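Local coordinates for protein CzcP cation efflux P1-ATPase (Ralstonia metallidurans, PDB 4U9R) that probably exports zinc and related divalent cations at the expense of ATP, the piece described being its N-terminal, cadmium-binding, ferredoxin-like extension, at residues A[104-109]-A[143-148]. Sequence-based numbering, arbitrary orientation.
Sequences GHVLWQ and ARVEFD. With CD (cadmium ion), chain B.
H105 has CG beside the backbone N, roughly anti to the carbonyl carbon (chi1 -29°, away from a staggered value), while E146 has CG anti to its backbone N and a chain bent at chi2; together these settings converge imidazole and carboxylate on one cadmium ion. The metal lies 2.2 Å from H105 NE2 and is chelated unevenly by the carboxylate, at 2.1 Å from E146 OE2 and 2.6 Å from OE1. Ring and carboxylate planes stand 81° apart, with the carboxylate at the ring's edge, the two held together through the shared metal. D42 and C44 complete the site, and R47 hydrogen-bonds E146 OE2, a second-shell grip that probably helps orient the carboxylate.

On the opposite face of the sheet, the F147 ring lies over G104. The CH-pi geometry supports this: G104 CA sits 3.8 Å from the ring centroid of F147, 15° off the normal. The same pair exchanges two backbone hydrogen bonds, G104 N to F147 O at 2.8 Å and F147 N to G104 O at 3.0 Å. W108 and A143 exchange a like pair of backbone hydrogen bonds at the other end, whereas the central bond from V145 N to V106 O is weak at 3.4 Å. L107 CD1 lies against R144 CB, and the guanidinium of R144 reaches D39 in a salt bridge.

Strand 103-109 is an outer strand of the second antiparallel sheet of this ferredoxin-like extension. Strand 142-148 is central, bonded beyond it to strand 132-137, while V106 and W108 pack against helix 154-162.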
ATOM      1  N   GLY A 104      -4.406   1.813   6.085  1.00 58.39           N
ATOM      2  CA  GLY A 104      -4.699   3.196   5.754  1.00 55.42           C
ATOM      3  C   GLY A 104      -3.447   3.938   5.357  1.00 57.89           C
ATOM      4  O   GLY A 104      -2.334   3.494   5.639  1.00 57.21           O
ATOM      5  N   HIS A 105      -3.642   5.056   4.668  1.00 63.37           N
ATOM      6  CA  HIS A 105      -2.563   5.971   4.314  1.00 71.46           C
ATOM      7  C   HIS A 105      -3.056   7.415   4.381  1.00 76.42           C
ATOM      8  O   HIS A 105      -4.169   7.722   3.953  1.00 70.70           O
ATOM      9  CB  HIS A 105      -2.056   5.710   2.906  1.00 72.69           C
ATOM     10  CG  HIS A 105      -2.200   4.291   2.476  1.00 75.02           C
ATOM     11  ND1 HIS A 105      -3.355   3.809   1.900  1.00 71.32           N
ATOM     12  CD2 HIS A 105      -1.352   3.242   2.567  1.00 68.74           C
ATOM     13  CE1 HIS A 105      -3.210   2.524   1.648  1.00 72.43           C
ATOM     14  NE2 HIS A 105      -2.004   2.157   2.043  1.00 63.23           N
ATOM     15  N   VAL A 106      -2.222   8.284   4.941  1.00 79.21           N
ATOM     16  CA  VAL A 106      -2.348   9.719   4.730  1.00 79.16           C
ATOM     17  C   VAL A 106      -1.008  10.244   4.241  1.00 75.69           C
ATOM     18  O   VAL A 106       0.048   9.740   4.613  1.00 69.09           O
ATOM     19  CB  VAL A 106      -2.796  10.499   5.989  1.00 81.02           C
ATOM     20  CG1 VAL A 106      -4.244  10.193   6.323  1.00 78.41           C
ATOM     21  CG2 VAL A 106      -1.893  10.216   7.178  1.00 84.76           C
ATOM     22  N   LEU A 107      -1.077  11.229   3.361  1.00 79.68           N
ATOM     23  CA  LEU A 107       0.094  11.951   2.897  1.00 87.28           C
ATOM     24  C   LEU A 107      -0.191  13.437   3.176  1.00 87.57           C
ATOM     25  O   LEU A 107      -0.905  14.107   2.410  1.00 80.62           O
ATOM     26  CB  LEU A 107       0.348  11.682   1.408  1.00 85.96           C
ATOM     27  CG  LEU A 107       1.642  12.257   0.827  1.00 85.89           C
ATOM     28  CD1 LEU A 107       2.851  11.514   1.362  1.00 82.85           C
ATOM     29  CD2 LEU A 107       1.606  12.208  -0.696  1.00 89.96           C
ATOM     30  N   TRP A 108       0.331  13.926   4.301  1.00 82.46           N
ATOM     31  CA  TRP A 108       0.033  15.276   4.762  1.00 76.92           C
ATOM     32  C   TRP A 108       1.223  16.195   4.639  1.00 74.48           C
ATOM     33  O   TRP A 108       2.366  15.774   4.865  1.00 63.25           O
ATOM     34  CB  TRP A 108      -0.426  15.263   6.215  1.00 73.13           C
ATOM     35  CG  TRP A 108      -1.801  14.785   6.384  1.00 75.27           C
ATOM     36  CD1 TRP A 108      -2.843  14.940   5.507  1.00 80.23           C
ATOM     37  CD2 TRP A 108      -2.320  14.082   7.504  1.00 71.03           C
ATOM     38  NE1 TRP A 108      -3.978  14.362   6.017  1.00 80.55           N
ATOM     39  CE2 TRP A 108      -3.687  13.832   7.247  1.00 76.78           C
ATOM     40  CE3 TRP A 108      -1.768  13.632   8.702  1.00 73.11           C
ATOM     41  CZ2 TRP A 108      -4.511  13.156   8.152  1.00 72.69           C
ATOM     42  CZ3 TRP A 108      -2.592  12.949   9.597  1.00 70.71           C
ATOM     43  CH2 TRP A 108      -3.944  12.719   9.313  1.00 64.25           C
ATOM     44  N   GLN A 109       0.912  17.442   4.267  1.00 77.50           N
ATOM     45  CA  GLN A 109       1.834  18.582   4.297  1.00 76.75           C
ATOM     46  C   GLN A 109       1.738  19.232   5.683  1.00 71.19           C
ATOM     47  O   GLN A 109       0.764  19.934   5.988  1.00 63.90           O
ATOM     48  CB  GLN A 109       1.467  19.588   3.191  1.00 76.93           C
ATOM     49  CG  GLN A 109       2.247  20.903   3.200  1.00 77.60           C
ATOM     50  CD  GLN A 109       3.730  20.716   2.931  1.00 76.89           C
ATOM     51  OE1 GLN A 109       4.162  20.653   1.779  1.00 77.83           O
ATOM     52  NE2 GLN A 109       4.522  20.638   3.997  1.00 76.99           N
ATOM     53  N   ALA A 143       4.709  14.250   5.180  1.00 71.87           N
ATOM     54  CA  ALA A 143       4.670  13.007   5.955  1.00 73.57           C
ATOM     55  C   ALA A 143       3.965  11.895   5.163  1.00 71.89           C
ATOM     56  O   ALA A 143       2.791  12.033   4.823  1.00 64.84           O
ATOM     57  CB  ALA A 143       3.966  13.237   7.291  1.00 69.04           C
ATOM     58  N   ARG A 144       4.699  10.809   4.899  1.00 79.54           N
ATOM     59  CA  ARG A 144       4.198   9.609   4.201  1.00 78.14           C
ATOM     60  C   ARG A 144       4.060   8.466   5.208  1.00 71.40           C
ATOM     61  O   ARG A 144       5.048   7.823   5.547  1.00 64.92           O
ATOM     62  CB  ARG A 144       5.189   9.207   3.098  1.00 84.63           C
ATOM     63  CG  ARG A 144       4.950   7.839   2.451  1.00 94.02           C
ATOM     64  CD  ARG A 144       6.184   7.329   1.711  1.00 94.23           C
ATOM     65  NE  ARG A 144       5.830   6.281   0.760  1.00 94.31           N
ATOM     66  CZ  ARG A 144       5.217   6.494  -0.406  1.00102.29           C
ATOM     67  NH1 ARG A 144       4.885   7.722  -0.786  1.00104.25           N
ATOM     68  NH2 ARG A 144       4.927   5.473  -1.203  1.00106.65           N
ATOM     69  N   VAL A 145       2.842   8.205   5.668  1.00 69.33           N
ATOM     70  CA  VAL A 145       2.610   7.195   6.712  1.00 70.50           C
ATOM     71  C   VAL A 145       1.714   6.049   6.196  1.00 70.57           C
ATOM     72  O   VAL A 145       0.980   6.199   5.205  1.00 69.69           O
ATOM     73  CB  VAL A 145       2.029   7.848   8.001  1.00 70.05           C
ATOM     74  CG1 VAL A 145       0.663   8.456   7.749  1.00 75.15           C
ATOM     75  CG2 VAL A 145       1.946   6.870   9.158  1.00 67.08           C
ATOM     76  N   GLU A 146       1.821   4.896   6.847  1.00 64.82           N
ATOM     77  CA  GLU A 146       0.954   3.761   6.574  1.00 62.15           C
ATOM     78  C   GLU A 146       0.560   3.166   7.900  1.00 59.33           C
ATOM     79  O   GLU A 146       1.414   3.015   8.773  1.00 64.10           O
ATOM     80  CB  GLU A 146       1.690   2.735   5.724  1.00 69.46           C
ATOM     81  CG  GLU A 146       0.934   1.419   5.521  1.00 69.10           C
ATOM     82  CD  GLU A 146       1.071   0.885   4.114  1.00 68.93           C
ATOM     83  OE1 GLU A 146       1.869   1.437   3.338  1.00 73.60           O
ATOM     84  OE2 GLU A 146       0.355  -0.074   3.784  1.00 62.24           O
ATOM     85  N   PHE A 147      -0.718   2.834   8.064  1.00 54.49           N
ATOM     86  CA  PHE A 147      -1.211   2.413   9.367  1.00 56.53           C
ATOM     87  C   PHE A 147      -2.282   1.325   9.376  1.00 62.39           C
ATOM     88  O   PHE A 147      -3.014   1.140   8.410  1.00 64.74           O
ATOM     89  CB  PHE A 147      -1.724   3.631  10.150  1.00 54.16           C
ATOM     90  CG  PHE A 147      -2.742   4.453   9.417  1.00 49.86           C
ATOM     91  CD1 PHE A 147      -2.344   5.386   8.483  1.00 49.91           C
ATOM     92  CD2 PHE A 147      -4.093   4.323   9.691  1.00 53.44           C
ATOM     93  CE1 PHE A 147      -3.274   6.161   7.819  1.00 50.01           C
ATOM     94  CE2 PHE A 147      -5.040   5.087   9.027  1.00 50.31           C
ATOM     95  CZ  PHE A 147      -4.629   6.010   8.087  1.00 52.09           C
ATOM     96  N   ASP A 148      -2.365   0.644  10.520  1.00 63.25           N
ATOM     97  CA  ASP A 148      -3.289  -0.449  10.760  1.00 66.49           C
ATOM     98  C   ASP A 148      -4.633   0.099  11.261  1.00 70.01           C
ATOM     99  O   ASP A 148      -4.763   0.502  12.417  1.00 68.08           O
ATOM    100  CB  ASP A 148      -2.664  -1.432  11.770  1.00 69.70           C
ATOM    101  CG  ASP A 148      -3.600  -2.575  12.163  1.00 72.64           C
ATOM    102  OD1 ASP A 148      -4.786  -2.573  11.770  1.00 70.60           O
ATOM    103  OD2 ASP A 148      -3.135  -3.476  12.890  1.00 80.21           O
TER
HETATM  104 CD    CD B 301      -0.283   0.765   1.941  1.00 49.38          CD